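Fibronectin type III domain-containing protein (Simiduia agarivorans, PDB 6P2K) probably cleaves the beta-glucan backbone of xyloglucan as a family 74 glycoside hydrolase, its catalytic part folded as seven-bladed beta-propellers that carry zinc ions. Local coordinates at residues Val222-Tyr227 with His279-Gly284; Gly261-Trp266 with Asp288-Tyr293; Ala697-Lys702 with Ser746-Asp751. All blocks are in the same frame, centred on the assembly; numbering follows the deposited sequence.

Interaction 1: residues Val222-Tyr227 with His279-Gly284; sequences VLYATY and HKVLLG
Strand 222-227, with Tyr224 facing His279 and Val281, runs nearly parallel to strand 279-284: their axes differ in direction by 16° and stay 9.9 Å apart at the closest, too far for backbone pairing. Each is the second strand of its own four-stranded antiparallel sheet, so this is the face-to-face packing of neighbouring blades in a beta-propeller. Alternate residues, Val222, Tyr224 and Thr226 on one strand and His279, Val281 and Leu283 on the other, send their side chains into the gap. Tyrosine suits the middle of this interface because it is long enough to span the gap, flat enough to be packed on, and able to meet a polar partner at its far end. Val281 sets CG2 over the centre of the ring in a CH-pi contact, 4.0 Å from the centroid. With chi1 at -55°, Tyr224 CG lies opposite its carbonyl carbon, and the ring reaches toward the start of the facing strand, where OH hydrogen-bonds His279 ND1 at 2.6 Å. The phenol end comes in at the imidazole edge, the planes at 89°, so neither ring lies over the other's face. A second bond, to NE1 of Trp299, also holds this buried oxygen, while the Trp299 ring meets that of His279. At the other end the contact thins: Thr226 turns its methyl CG2 to Leu283 CD1, 4.2 Å away, and gives OG1 to the carbonyl of Tyr265. Beyond the phenol, Val222 CG2 closes on the imidazole edge, 3.3 Å from His279 CE1.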
loop_
_atom_site.group_PDB
_atom_site.type_symbol
_atom_site.label_atom_id
_atom_site.label_comp_id
_atom_site.label_asym_id
_atom_site.label_seq_id
_atom_site.Cartn_x
_atom_site.Cartn_y
_atom_site.Cartn_z
ATOM N N VAL B 222 4.288 2.456 -69.495
ATOM C CA VAL B 222 4.616 1.313 -68.645
ATOM C C VAL B 222 3.372 0.871 -67.886
ATOM O O VAL B 222 2.592 1.704 -67.413
ATOM C CB VAL B 222 5.766 1.626 -67.665
ATOM C CG1 VAL B 222 6.215 0.352 -66.984
ATOM C CG2 VAL B 222 6.943 2.253 -68.404
ATOM N N LEU B 223 3.202 -0.445 -67.764
ATOM C CA LEU B 223 2.074 -1.058 -67.075
ATOM C C LEU B 223 2.589 -1.944 -65.948
ATOM O O LEU B 223 3.506 -2.746 -66.153
ATOM C CB LEU B 223 1.226 -1.879 -68.053
ATOM C CG LEU B 223 -0.009 -2.620 -67.533
ATOM C CD1 LEU B 223 -1.160 -1.657 -67.296
ATOM C CD2 LEU B 223 -0.424 -3.726 -68.502
ATOM N N TYR B 224 1.997 -1.798 -64.762
ATOM C CA TYR B 224 2.327 -2.611 -63.600
ATOM C C TYR B 224 1.115 -3.436 -63.190
ATOM O O TYR B 224 -0.030 -2.992 -63.318
ATOM C CB TYR B 224 2.783 -1.747 -62.417
ATOM C CG TYR B 224 3.939 -0.825 -62.735
ATOM C CD1 TYR B 224 5.252 -1.241 -62.563
ATOM C CD2 TYR B 224 3.715 0.463 -63.202
ATOM C CE1 TYR B 224 6.311 -0.401 -62.850
ATOM C CE2 TYR B 224 4.767 1.310 -63.492
ATOM C CZ TYR B 224 6.062 0.873 -63.314
ATOM O OH TYR B 224 7.112 1.713 -63.604
ATOM N N ALA B 225 1.370 -4.639 -62.682
ATOM C CA ALA B 225 0.275 -5.542 -62.360
ATOM C C ALA B 225 0.725 -6.555 -61.318
ATOM O O ALA B 225 1.917 -6.826 -61.155
ATOM C CB ALA B 225 -0.234 -6.259 -63.614
ATOM N N THR B 226 -0.259 -7.102 -60.606
ATOM C CA THR B 226 -0.071 -8.260 -59.745
ATOM C C THR B 226 -0.917 -9.404 -60.279
ATOM O O THR B 226 -2.055 -9.198 -60.715
ATOM C CB THR B 226 -0.450 -7.969 -58.288
ATOM O OG1 THR B 226 -1.870 -8.074 -58.132
ATOM C CG2 THR B 226 0.001 -6.576 -57.879
ATOM N N TYR B 227 -0.356 -10.610 -60.254
ATOM C CA TYR B 227 -1.014 -11.788 -60.798
ATOM C C TYR B 227 -1.076 -12.873 -59.735
ATOM O O TYR B 227 -0.128 -13.056 -58.965
ATOM C CB TYR B 227 -0.285 -12.305 -62.039
ATOM C CG TYR B 227 -0.685 -11.608 -63.319
ATOM C CD1 TYR B 227 -0.056 -10.436 -63.719
ATOM C CD2 TYR B 227 -1.685 -12.129 -64.134
ATOM C CE1 TYR B 227 -0.416 -9.798 -64.894
ATOM C CE2 TYR B 227 -2.050 -11.500 -65.310
ATOM C CZ TYR B 227 -1.412 -10.336 -65.685
ATOM O OH TYR B 227 -1.772 -9.711 -66.856
ATOM N N HIS B 279 8.932 6.355 -62.129
ATOM C CA HIS B 279 7.585 6.124 -61.624
ATOM C C HIS B 279 7.624 5.775 -60.144
ATOM O O HIS B 279 8.438 4.950 -59.713
ATOM C CB HIS B 279 6.894 5.001 -62.398
ATOM C CG HIS B 279 7.014 5.129 -63.883
ATOM N ND1 HIS B 279 6.873 4.055 -64.734
ATOM C CD2 HIS B 279 7.255 6.205 -64.669
ATOM C CE1 HIS B 279 7.029 4.463 -65.980
ATOM N NE2 HIS B 279 7.260 5.762 -65.969
ATOM N N LYS B 280 6.740 6.399 -59.375
ATOM C CA LYS B 280 6.454 5.982 -58.012
ATOM C C LYS B 280 5.198 5.122 -58.038
ATOM O O LYS B 280 4.167 5.540 -58.578
ATOM C CB LYS B 280 6.264 7.190 -57.094
ATOM C CG LYS B 280 7.473 8.111 -57.013
ATOM C CD LYS B 280 8.501 7.600 -56.016
ATOM C CE LYS B 280 9.749 8.475 -56.021
ATOM N NZ LYS B 280 10.711 8.084 -54.951
ATOM N N VAL B 281 5.290 3.919 -57.476
ATOM C CA VAL B 281 4.194 2.956 -57.486
ATOM C C VAL B 281 3.808 2.639 -56.048
ATOM O O VAL B 281 4.674 2.333 -55.221
ATOM C CB VAL B 281 4.571 1.672 -58.245
ATOM C CG1 VAL B 281 3.360 0.765 -58.379
ATOM C CG2 VAL B 281 5.144 2.014 -59.613
ATOM N N LEU B 282 2.512 2.706 -55.761
ATOM C CA LEU B 282 1.967 2.466 -54.432
ATOM C C LEU B 282 1.368 1.067 -54.380
ATOM O O LEU B 282 0.619 0.678 -55.282
ATOM C CB LEU B 282 0.906 3.515 -54.103
ATOM C CG LEU B 282 0.437 3.693 -52.664
ATOM C CD1 LEU B 282 1.613 4.031 -51.769
ATOM C CD2 LEU B 282 -0.607 4.796 -52.621
ATOM N N LEU B 283 1.687 0.312 -53.327
ATOM C CA LEU B 283 1.305 -1.099 -53.291
ATOM C C LEU B 283 0.975 -1.527 -51.867
ATOM O O LEU B 283 1.857 -1.565 -51.002
ATOM C CB LEU B 283 2.411 -1.973 -53.874
ATOM C CG LEU B 283 2.075 -3.459 -53.994
ATOM C CD1 LEU B 283 0.951 -3.684 -55.002
ATOM C CD2 LEU B 283 3.314 -4.262 -54.375
ATOM N N GLY B 284 -0.293 -1.870 -51.638
ATOM C CA GLY B 284 -0.718 -2.524 -50.417
ATOM C C GLY B 284 -1.177 -3.943 -50.696
ATOM O O GLY B 284 -0.743 -4.548 -51.681
#

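Interaction 2: residues Gly261-Trp266 with Asp288-Tyr293; sequences GNRRYW and DRFGLY
Asp288 and Phe290 meet the residues Arg263 to Tyr265 at one end of a propeller blade, where the loop leading into the blade's first strand lies against the turn joining its second and third. The firm part has a polar and an aromatic half. Asp288 OD2 accepts the backbone N-H of Arg264, the centre of an inverse gamma turn, at 2.7 Å with an N-H...O angle of 158°. A carboxylate suits the place because its two oxygens can serve this amide and two arginine side chains. Deeper in, the edge of Tyr265 is directed at the face of Phe290 in an offset edge-to-face pair with planes at 60°, CE1 of Tyr265 standing 3.4 Å from CZ of Phe290. A chi1 of 54° carries the Phe290 ring toward Tyr265 and Arg263. Tyr293 adds CE2, 3.6 Å from Tyr265 OH. Both tyrosine hydroxyls end on the backbone of Glu260, Tyr265 OH at its O and Tyr293 OH at its N, so their polar ends are paired although the rings are buried.

On the watered side, where Asn262 is exposed and Arg263 and Asp288 partly so, the grip slackens. Arg263 NH1, and Arg264 NH1 from a buried residue, each make a weak, long salt bridge to Asp288 OD1, both at 3.4 Å, while the NH2 of each has another partner, a Glu260 carboxylate oxygen for Arg263 and the Leu234 carbonyl for Arg264. Arg263 also lays one guanidinium face over Phe290 CD2. A water accepts from the amide N of Arg289 and, weakly, from Arg263 NH1. Two more waters donate to Asp288 OD1; one of them also donates to Asn262 O.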
loop_
_atom_site.group_PDB
_atom_site.type_symbol
_atom_site.label_atom_id
_atom_site.label_comp_id
_atom_site.label_asym_id
_atom_site.label_seq_id
_atom_site.Cartn_x
_atom_site.Cartn_y
_atom_site.Cartn_z
ATOM N N GLY B 261 8.009 -11.739 -49.086
ATOM C CA GLY B 261 7.491 -12.866 -49.829
ATOM C C GLY B 261 6.107 -13.273 -49.364
ATOM O O GLY B 261 5.690 -13.005 -48.235
ATOM N N ASN B 262 5.374 -13.914 -50.276
ATOM C CA ASN B 262 4.107 -14.576 -49.963
ATOM C C ASN B 262 3.079 -13.595 -49.393
ATOM O O ASN B 262 2.556 -13.771 -48.292
ATOM C CB ASN B 262 4.348 -15.747 -49.001
ATOM C CG ASN B 262 3.163 -16.690 -48.917
ATOM O OD1 ASN B 262 2.497 -16.965 -49.917
ATOM N ND2 ASN B 262 2.897 -17.194 -47.716
ATOM N N ARG B 263 2.788 -12.551 -50.170
ATOM C CA ARG B 263 1.813 -11.543 -49.779
ATOM C C ARG B 263 0.818 -11.314 -50.907
ATOM O O ARG B 263 1.143 -11.460 -52.088
ATOM C CB ARG B 263 2.490 -10.217 -49.404
ATOM C CG ARG B 263 3.545 -10.341 -48.320
ATOM C CD ARG B 263 2.956 -10.895 -47.034
ATOM N NE ARG B 263 3.674 -10.416 -45.855
ATOM C CZ ARG B 263 3.216 -10.514 -44.609
ATOM N NH1 ARG B 263 2.039 -11.081 -44.373
ATOM N NH2 ARG B 263 3.939 -10.046 -43.600
ATOM N N ARG B 264 -0.404 -10.936 -50.527
ATOM C CA ARG B 264 -1.504 -10.771 -51.478
ATOM C C ARG B 264 -1.524 -9.351 -52.048
ATOM O O ARG B 264 -2.499 -8.610 -51.920
ATOM C CB ARG B 264 -2.830 -11.107 -50.807
ATOM C CG ARG B 264 -2.912 -12.500 -50.212
ATOM C CD ARG B 264 -3.935 -12.519 -49.093
ATOM N NE ARG B 264 -4.457 -13.852 -48.816
ATOM C CZ ARG B 264 -4.272 -14.495 -47.667
ATOM N NH1 ARG B 264 -3.568 -13.929 -46.698
ATOM N NH2 ARG B 264 -4.783 -15.705 -47.488
ATOM N N TYR B 265 -0.418 -8.982 -52.693
ATOM C CA TYR B 265 -0.291 -7.645 -53.261
ATOM C C TYR B 265 -1.361 -7.408 -54.318
ATOM O O TYR B 265 -1.631 -8.274 -55.154
ATOM C CB TYR B 265 1.098 -7.463 -53.873
ATOM C CG TYR B 265 2.228 -7.564 -52.876
ATOM C CD1 TYR B 265 2.376 -6.620 -51.868
ATOM C CD2 TYR B 265 3.151 -8.600 -52.946
ATOM C CE1 TYR B 265 3.410 -6.705 -50.954
ATOM C CE2 TYR B 265 4.193 -8.692 -52.034
ATOM C CZ TYR B 265 4.314 -7.741 -51.041
ATOM O OH TYR B 265 5.341 -7.822 -50.127
ATOM N N TRP B 266 -1.974 -6.228 -54.281
ATOM C CA TRP B 266 -3.054 -5.929 -55.210
ATOM C C TRP B 266 -3.199 -4.421 -55.361
ATOM O O TRP B 266 -2.628 -3.638 -54.596
ATOM C CB TRP B 266 -4.365 -6.592 -54.755
ATOM C CG TRP B 266 -5.120 -5.917 -53.627
ATOM C CD1 TRP B 266 -4.662 -4.952 -52.768
ATOM C CD2 TRP B 266 -6.472 -6.185 -53.235
ATOM N NE1 TRP B 266 -5.651 -4.597 -51.883
ATOM C CE2 TRP B 266 -6.772 -5.339 -52.149
ATOM C CE3 TRP B 266 -7.463 -7.053 -53.708
ATOM C CZ2 TRP B 266 -8.018 -5.340 -51.526
ATOM C CZ3 TRP B 266 -8.698 -7.050 -53.089
ATOM C CH2 TRP B 266 -8.964 -6.201 -52.008
ATOM N N ASP B 288 -3.144 -9.157 -45.658
ATOM C CA ASP B 288 -1.804 -9.188 -45.079
ATOM C C ASP B 288 -1.449 -7.870 -44.397
ATOM O O ASP B 288 -1.755 -6.786 -44.905
ATOM C CB ASP B 288 -0.772 -9.507 -46.157
ATOM C CG ASP B 288 -0.884 -10.928 -46.668
ATOM O OD1 ASP B 288 -0.947 -11.858 -45.837
ATOM O OD2 ASP B 288 -0.914 -11.116 -47.899
ATOM N N ARG B 289 -0.779 -7.970 -43.246
ATOM C CA ARG B 289 -0.361 -6.821 -42.442
ATOM C C ARG B 289 1.144 -6.624 -42.592
ATOM O O ARG B 289 1.937 -7.367 -42.006
ATOM C CB ARG B 289 -0.730 -7.019 -40.974
ATOM C CG ARG B 289 -2.219 -7.089 -40.700
ATOM C CD ARG B 289 -2.516 -7.002 -39.204
ATOM N NE ARG B 289 -3.948 -6.880 -38.955
ATOM C CZ ARG B 289 -4.623 -5.734 -39.013
ATOM N NH1 ARG B 289 -3.995 -4.598 -39.297
ATOM N NH2 ARG B 289 -5.928 -5.724 -38.783
ATOM N N PHE B 290 1.538 -5.607 -43.364
ATOM C CA PHE B 290 2.947 -5.255 -43.481
ATOM C C PHE B 290 3.163 -3.756 -43.642
ATOM O O PHE B 290 4.299 -3.335 -43.891
ATOM C CB PHE B 290 3.605 -5.987 -44.663
ATOM C CG PHE B 290 2.885 -5.797 -45.969
ATOM C CD1 PHE B 290 3.062 -4.643 -46.718
ATOM C CD2 PHE B 290 2.033 -6.774 -46.450
ATOM C CE1 PHE B 290 2.398 -4.468 -47.914
ATOM C CE2 PHE B 290 1.372 -6.606 -47.645
ATOM C CZ PHE B 290 1.552 -5.452 -48.378
ATOM N N GLY B 291 2.120 -2.942 -43.514
ATOM C CA GLY B 291 2.234 -1.534 -43.836
ATOM C C GLY B 291 1.945 -1.259 -45.300
ATOM O O GLY B 291 1.029 -1.851 -45.876
ATOM N N LEU B 292 2.733 -0.383 -45.919
ATOM C CA LEU B 292 2.464 0.053 -47.282
ATOM C C LEU B 292 3.780 0.342 -47.993
ATOM O O LEU B 292 4.678 0.967 -47.423
ATOM C CB LEU B 292 1.561 1.291 -47.284
ATOM C CG LEU B 292 1.158 1.932 -48.610
ATOM C CD1 LEU B 292 0.422 0.937 -49.494
ATOM C CD2 LEU B 292 0.290 3.154 -48.342
ATOM N N TYR B 293 3.885 -0.117 -49.238
ATOM C CA TYR B 293 5.094 0.032 -50.037
ATOM C C TYR B 293 4.944 1.158 -51.052
ATOM O O TYR B 293 3.876 1.341 -51.644
ATOM C CB TYR B 293 5.422 -1.256 -50.797
ATOM C CG TYR B 293 6.050 -2.365 -49.984
ATOM C CD1 TYR B 293 7.391 -2.316 -49.619
ATOM C CD2 TYR B 293 5.312 -3.483 -49.622
ATOM C CE1 TYR B 293 7.969 -3.343 -48.895
ATOM C CE2 TYR B 293 5.878 -4.510 -48.901
ATOM C CZ TYR B 293 7.205 -4.437 -48.540
ATOM O OH TYR B 293 7.767 -5.465 -47.821
HETATM O O HOH W 1 -0.143 -14.157 -47.056
HETATM O O HOH W 2 -0.518 -10.521 -42.059
HETATM O O HOH W 3 -2.281 -13.249 -43.798
#

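Interaction 3: residues Ala697-Lys702 with Ser746-Asp751; sequences AGAGNK and SRFIKD
Two adjacent propeller blades meet here through edge strands, 697-699 and 746-751, the latter in the blade completed by N-terminal strand 7-8, with Phe748 filling the angle between them. The strands run in roughly the same direction, 24° apart, and approach to 6.5 Å. Just after strand 697-699 the chain reverses in a type II' beta turn from Ala699 to Lys702, with Gly700 accommodating the positive phi, so that Lys702 comes back beside the same ring. With chi1 at -72°, Phe748 CG stands opposite its carbonyl carbon and the ring extends over this hairpin. CD2 of Phe748 rests 3.8 Å from Ala699 CB, and its far end, CZ, lies 3.8 Å from Lys702 CB; the rest of the lysine bends away and carries NZ to Thr722. Small residues suit the hairpin, since alanine and glycine leave the width that the phenyl group occupies, and Met774 packs on the ring as well. An alanine in place of Phe748 is likely to open a gap between the blades, leaving the Ala699 methyl and Lys702 CB without the ring they pack on. On the other side of strand 746-751, Arg747 points away from the hairpin to hydrogen-bond Val406 O, close to the zinc ion held by Asp405 and Asp513. Nearer the start of both strands, Ala697 CB sits 3.3 Å from Ser746 O.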
loop_
_atom_site.group_PDB
_atom_site.type_symbol
_atom_site.label_atom_id
_atom_site.label_comp_id
_atom_site.label_asym_id
_atom_site.label_seq_id
_atom_site.Cartn_x
_atom_site.Cartn_y
_atom_site.Cartn_z
ATOM N N ALA B 697 -37.316 -4.458 -26.609
ATOM C CA ALA B 697 -37.164 -4.179 -25.190
ATOM C C ALA B 697 -38.495 -3.728 -24.608
ATOM O O ALA B 697 -39.386 -3.257 -25.321
ATOM C CB ALA B 697 -36.087 -3.118 -24.937
ATOM N N GLY B 698 -38.607 -3.877 -23.292
ATOM C CA GLY B 698 -39.772 -3.420 -22.566
ATOM C C GLY B 698 -39.395 -2.862 -21.211
ATOM O O GLY B 698 -38.536 -3.419 -20.522
ATOM N N ALA B 699 -40.024 -1.753 -20.827
ATOM C CA ALA B 699 -39.824 -1.144 -19.520
ATOM C C ALA B 699 -40.934 -0.131 -19.296
ATOM O O ALA B 699 -41.288 0.610 -20.218
ATOM C CB ALA B 699 -38.451 -0.465 -19.415
ATOM N N GLY B 700 -41.475 -0.109 -18.081
ATOM C CA GLY B 700 -42.555 0.818 -17.780
ATOM C C GLY B 700 -43.719 0.623 -18.731
ATOM O O GLY B 700 -44.201 -0.496 -18.943
ATOM N N ASN B 701 -44.171 1.721 -19.335
ATOM C CA ASN B 701 -45.252 1.696 -20.311
ATOM C C ASN B 701 -44.738 1.736 -21.747
ATOM O O ASN B 701 -45.454 2.192 -22.646
ATOM C CB ASN B 701 -46.219 2.856 -20.062
ATOM C CG ASN B 701 -45.548 4.219 -20.192
ATOM O OD1 ASN B 701 -44.321 4.320 -20.226
ATOM N ND2 ASN B 701 -46.354 5.271 -20.260
ATOM N N LYS B 702 -43.514 1.266 -21.987
ATOM C CA LYS B 702 -42.885 1.393 -23.294
ATOM C C LYS B 702 -42.367 0.048 -23.791
ATOM O O LYS B 702 -41.797 -0.738 -23.026
ATOM C CB LYS B 702 -41.734 2.408 -23.256
ATOM C CG LYS B 702 -42.155 3.827 -22.888
ATOM C CD LYS B 702 -42.986 4.478 -23.987
ATOM C CE LYS B 702 -43.598 5.786 -23.507
ATOM N NZ LYS B 702 -44.280 6.535 -24.598
ATOM N N SER B 746 -31.565 -3.530 -27.253
ATOM C CA SER B 746 -32.090 -2.252 -26.794
ATOM C C SER B 746 -32.331 -2.311 -25.293
ATOM O O SER B 746 -32.761 -3.340 -24.765
ATOM C CB SER B 746 -33.390 -1.868 -27.526
ATOM O OG SER B 746 -33.196 -1.802 -28.929
ATOM N N ARG B 747 -32.042 -1.204 -24.613
ATOM C CA ARG B 747 -32.301 -1.067 -23.187
ATOM C C ARG B 747 -32.862 0.321 -22.926
ATOM O O ARG B 747 -32.382 1.306 -23.494
ATOM C CB ARG B 747 -31.035 -1.266 -22.338
ATOM C CG ARG B 747 -30.467 -2.674 -22.341
ATOM C CD ARG B 747 -29.401 -2.823 -21.267
ATOM N NE ARG B 747 -28.524 -3.967 -21.505
ATOM C CZ ARG B 747 -28.743 -5.190 -21.032
ATOM N NH1 ARG B 747 -29.820 -5.432 -20.293
ATOM N NH2 ARG B 747 -27.887 -6.172 -21.297
ATOM N N PHE B 748 -33.877 0.396 -22.075
ATOM C CA PHE B 748 -34.374 1.676 -21.590
ATOM C C PHE B 748 -33.567 2.064 -20.360
ATOM O O PHE B 748 -33.551 1.333 -19.364
ATOM C CB PHE B 748 -35.866 1.604 -21.268
ATOM C CG PHE B 748 -36.742 1.533 -22.485
ATOM C CD1 PHE B 748 -37.052 2.678 -23.197
ATOM C CD2 PHE B 748 -37.253 0.321 -22.918
ATOM C CE1 PHE B 748 -37.859 2.616 -24.316
ATOM C CE2 PHE B 748 -38.059 0.252 -24.038
ATOM C CZ PHE B 748 -38.361 1.402 -24.739
ATOM N N ILE B 749 -32.892 3.207 -20.432
ATOM C CA ILE B 749 -31.924 3.607 -19.420
ATOM C C ILE B 749 -32.168 5.063 -19.057
ATOM O O ILE B 749 -32.302 5.914 -19.944
ATOM C CB ILE B 749 -30.479 3.398 -19.916
ATOM C CG1 ILE B 749 -30.221 1.910 -20.160
ATOM C CG2 ILE B 749 -29.477 3.959 -18.917
ATOM C CD1 ILE B 749 -28.825 1.597 -20.611
ATOM N N LYS B 750 -32.234 5.344 -17.758
ATOM C CA LYS B 750 -32.377 6.704 -17.258
ATOM C C LYS B 750 -30.998 7.316 -17.057
ATOM O O LYS B 750 -30.148 6.733 -16.376
ATOM C CB LYS B 750 -33.162 6.720 -15.947
ATOM C CG LYS B 750 -33.422 8.115 -15.401
ATOM C CD LYS B 750 -34.541 8.104 -14.370
ATOM C CE LYS B 750 -35.832 8.662 -14.950
ATOM N NZ LYS B 750 -36.266 9.904 -14.241
ATOM N N ASP B 751 -30.777 8.486 -17.651
ATOM C CA ASP B 751 -29.485 9.163 -17.592
ATOM C C ASP B 751 -29.735 10.636 -17.304
ATOM O O ASP B 751 -30.316 11.341 -18.136
ATOM C CB ASP B 751 -28.706 8.982 -18.896
ATOM C CG ASP B 751 -27.335 9.628 -18.856
ATOM O OD1 ASP B 751 -26.473 9.153 -18.086
ATOM O OD2 ASP B 751 -27.117 10.610 -19.598
#

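How the interactions relate
From the N terminus, strand 222-227 comes first, then 261-266, 279-284 and 288-293, so interactions 1 and 2 cross: each loop contains one segment of the other. Interaction 1 joins successive blades, whereas interaction 2 lies within the second of these, between the approach to its first strand and the turn before its third. They touch where Leu283 N lies 2.9 Å from Tyr293 O in the sheet, and again across the blade interface. Interaction 3 follows in series, closing a loop of 43 residues between two later blades on the opposite side of the chain's centre, about 55 Å centre to centre from interaction 1.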